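Local coordinates for protein naphthalene dioxygenase small subunit (Rhodococcus sp., PDB 2B1X) that is the small (beta) subunit of a Rieske non-heme iron oxygenase, naphthalene 1,2-dioxygenase, and is probably associated with its oxidoreductase activity, at residues Asn101-Thr106 with Lys114-Leu119. Numbering follows the deposited sequence.
Sequences NVRVAT and KVTSNL
Arg103 and Thr116 pair across an antiparallel beta hairpin, formed by strands 94-106 and 112-124 at one side of the curved sheet of this NTF2-like subunit. They form a hydrogen-bonded pair: Arg103 N donates to Thr116 O at 2.7 Å, and Thr116 N returns a bond to Arg103 O at 2.9 Å. Ala105 and Lys114 make the second such pair, the bond from Ala105 N to Lys114 O being 2.8 Å. Val104 and Val115 lie between them as a non-hydrogen-bonded pair, with Val104 CG1 4.4 Å from Val115 CG2.

The Arg103 side chain bends at chi2 (142°) and chi3 (-82°), which brings its guanidinium back toward Asn101. Arg103 NE and NH2 both donate to Asn101 O, side-on and nearly in the guanidinium plane; the bond from NE is 2.9 Å. This grip spans the corner the chain turns at Asn101. Thr116 CG2 lies over one guanidinium face, 3.7 Å from Arg103 NH1. NH1 also forms salt bridges with Glu137 of the same chain and with Glu24 of the second subunit, another copy of this protein. With an alanine here, Asn101 O would probably lose both donors, the Thr116 methyl would lose the group it lies over, and both glutamates would lack a charged mate.

Asn118 OD1 accepts a hydrogen bond from Arg96 of the second subunit, so the Arg103 side of the hairpin faces a subunit interface. On the other side, Val104 and Val115 pack against Ile15 of helix 10-27. Strand 132-145 continues the sheet beyond strand 112-124, bonding to the backbone of Val115 and Ser117.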
ATOM      1  N   ASN B 101      -6.283 -17.126 -19.142  1.00 12.81           N
ATOM      2  CA  ASN B 101      -5.425 -17.231 -20.325  1.00 12.75           C
ATOM      3  C   ASN B 101      -4.937 -18.696 -20.511  1.00 12.96           C
ATOM      4  O   ASN B 101      -3.746 -18.929 -20.697  1.00 12.55           O
ATOM      5  CB  ASN B 101      -4.184 -16.326 -20.190  1.00 12.39           C
ATOM      6  CG  ASN B 101      -4.495 -14.832 -20.219  1.00 13.69           C
ATOM      7  OD1 ASN B 101      -3.985 -14.092 -21.094  1.00 14.94           O
ATOM      8  ND2 ASN B 101      -5.279 -14.369 -19.266  1.00 10.84           N
ATOM      9  N   VAL B 102      -5.832 -19.674 -20.438  1.00 13.29           N
ATOM     10  CA  VAL B 102      -5.424 -21.091 -20.544  1.00 13.22           C
ATOM     11  C   VAL B 102      -5.050 -21.456 -21.978  1.00 14.98           C
ATOM     12  O   VAL B 102      -5.857 -21.299 -22.906  1.00 15.91           O
ATOM     13  CB  VAL B 102      -6.492 -22.034 -19.988  1.00 13.59           C
ATOM     14  CG1 VAL B 102      -6.124 -23.563 -20.246  1.00 13.78           C
ATOM     15  CG2 VAL B 102      -6.731 -21.776 -18.496  1.00 11.78           C
ATOM     16  N   ARG B 103      -3.813 -21.893 -22.184  1.00 15.97           N
ATOM     17  CA  ARG B 103      -3.373 -22.355 -23.507  1.00 17.01           C
ATOM     18  C   ARG B 103      -3.014 -23.834 -23.426  1.00 17.45           C
ATOM     19  O   ARG B 103      -2.278 -24.275 -22.526  1.00 18.07           O
ATOM     20  CB  ARG B 103      -2.178 -21.532 -24.029  1.00 16.16           C
ATOM     21  CG  ARG B 103      -2.491 -20.043 -24.281  1.00 16.82           C
ATOM     22  CD  ARG B 103      -1.358 -19.118 -23.907  1.00 15.81           C
ATOM     23  NE  ARG B 103      -1.424 -18.880 -22.469  1.00 15.15           N
ATOM     24  CZ  ARG B 103      -0.428 -18.419 -21.727  1.00 14.97           C
ATOM     25  NH1 ARG B 103       0.744 -18.143 -22.294  1.00 14.92           N
ATOM     26  NH2 ARG B 103      -0.606 -18.236 -20.419  1.00 13.32           N
ATOM     27  N   VAL B 104      -3.547 -24.611 -24.359  1.00 18.64           N
ATOM     28  CA  VAL B 104      -3.298 -26.066 -24.388  1.00 19.32           C
ATOM     29  C   VAL B 104      -2.612 -26.452 -25.696  1.00 20.34           C
ATOM     30  O   VAL B 104      -3.069 -26.085 -26.772  1.00 19.79           O
ATOM     31  CB  VAL B 104      -4.607 -26.869 -24.233  1.00 19.40           C
ATOM     32  CG1 VAL B 104      -4.336 -28.385 -24.225  1.00 19.74           C
ATOM     33  CG2 VAL B 104      -5.333 -26.435 -22.969  1.00 18.00           C
ATOM     34  N   ALA B 105      -1.504 -27.178 -25.591  1.00 21.28           N
ATOM     35  CA  ALA B 105      -0.808 -27.690 -26.769  1.00 22.25           C
ATOM     36  C   ALA B 105      -0.518 -29.178 -26.578  1.00 22.97           C
ATOM     37  O   ALA B 105      -0.532 -29.647 -25.437  1.00 22.00           O
ATOM     38  CB  ALA B 105       0.477 -26.910 -27.000  1.00 21.76           C
ATOM     39  N   THR B 106      -0.284 -29.909 -27.679  1.00 24.15           N
ATOM     40  CA  THR B 106       0.117 -31.325 -27.589  1.00 25.95           C
ATOM     41  C   THR B 106       1.500 -31.470 -26.960  1.00 27.06           C
ATOM     42  O   THR B 106       2.361 -30.613 -27.134  1.00 27.26           O
ATOM     43  CB  THR B 106       0.072 -32.082 -28.980  1.00 25.95           C
ATOM     44  OG1 THR B 106       0.715 -31.313 -30.006  1.00 26.26           O
ATOM     45  CG2 THR B 106      -1.358 -32.264 -29.487  1.00 25.45           C
ATOM     46  N   LYS B 114       0.843 -29.963 -23.017  1.00 25.31           N
ATOM     47  CA  LYS B 114       1.515 -28.784 -22.479  1.00 24.49           C
ATOM     48  C   LYS B 114       0.463 -27.707 -22.205  1.00 23.94           C
ATOM     49  O   LYS B 114      -0.233 -27.222 -23.111  1.00 23.32           O
ATOM     50  CB  LYS B 114       2.615 -28.273 -23.421  1.00 24.96           C
ATOM     51  CG  LYS B 114       3.678 -29.326 -23.797  1.00 27.26           C
ATOM     52  CD  LYS B 114       4.803 -28.740 -24.694  1.00 30.57           C
ATOM     53  CE  LYS B 114       5.915 -29.780 -24.942  1.00 31.57           C
ATOM     54  NZ  LYS B 114       6.731 -29.444 -26.165  1.00 33.81           N
ATOM     55  N   VAL B 115       0.333 -27.355 -20.936  1.00 22.24           N
ATOM     56  CA  VAL B 115      -0.742 -26.507 -20.504  1.00 21.23           C
ATOM     57  C   VAL B 115      -0.136 -25.305 -19.796  1.00 20.67           C
ATOM     58  O   VAL B 115       0.591 -25.467 -18.828  1.00 20.73           O
ATOM     59  CB  VAL B 115      -1.722 -27.269 -19.597  1.00 21.55           C
ATOM     60  CG1 VAL B 115      -2.864 -26.370 -19.157  1.00 21.23           C
ATOM     61  CG2 VAL B 115      -2.247 -28.512 -20.336  1.00 20.61           C
ATOM     62  N   THR B 116      -0.434 -24.129 -20.331  1.00 19.28           N
ATOM     63  CA  THR B 116       0.095 -22.848 -19.851  1.00 19.07           C
ATOM     64  C   THR B 116      -1.052 -21.939 -19.394  1.00 18.25           C
ATOM     65  O   THR B 116      -2.001 -21.695 -20.145  1.00 18.34           O
ATOM     66  CB  THR B 116       0.904 -22.143 -20.964  1.00 18.79           C
ATOM     67  OG1 THR B 116       1.840 -23.061 -21.535  1.00 20.56           O
ATOM     68  CG2 THR B 116       1.794 -21.072 -20.363  1.00 18.76           C
ATOM     69  N   SER B 117      -0.973 -21.476 -18.152  1.00 17.08           N
ATOM     70  CA  SER B 117      -1.997 -20.560 -17.635  1.00 16.72           C
ATOM     71  C   SER B 117      -1.403 -19.390 -16.877  1.00 16.14           C
ATOM     72  O   SER B 117      -0.321 -19.516 -16.304  1.00 15.82           O
ATOM     73  CB  SER B 117      -2.994 -21.324 -16.762  1.00 16.20           C
ATOM     74  OG  SER B 117      -2.341 -22.176 -15.828  1.00 16.12           O
ATOM     75  N   ASN B 118      -2.110 -18.248 -16.885  1.00 15.29           N
ATOM     76  CA  ASN B 118      -1.777 -17.133 -16.004  1.00 14.12           C
ATOM     77  C   ASN B 118      -2.384 -17.342 -14.624  1.00 14.04           C
ATOM     78  O   ASN B 118      -3.533 -17.779 -14.501  1.00 14.48           O
ATOM     79  CB  ASN B 118      -2.249 -15.820 -16.627  1.00 13.99           C
ATOM     80  CG  ASN B 118      -1.396 -15.433 -17.789  1.00 13.75           C
ATOM     81  OD1 ASN B 118      -0.389 -16.116 -18.075  1.00 14.30           O
ATOM     82  ND2 ASN B 118      -1.792 -14.396 -18.502  1.00 11.66           N
ATOM     83  N   LEU B 119      -1.600 -17.076 -13.586  1.00 13.55           N
ATOM     84  CA  LEU B 119      -2.059 -17.303 -12.223  1.00 13.17           C
ATOM     85  C   LEU B 119      -1.937 -15.999 -11.503  1.00 12.52           C
ATOM     86  O   LEU B 119      -0.853 -15.388 -11.491  1.00 12.23           O
ATOM     87  CB  LEU B 119      -1.232 -18.373 -11.483  1.00 12.32           C
ATOM     88  CG  LEU B 119      -1.435 -18.422  -9.953  1.00 13.30           C
ATOM     89  CD1 LEU B 119      -2.823 -18.938  -9.524  1.00 11.14           C
ATOM     90  CD2 LEU B 119      -0.333 -19.264  -9.300  1.00 13.33           C
TER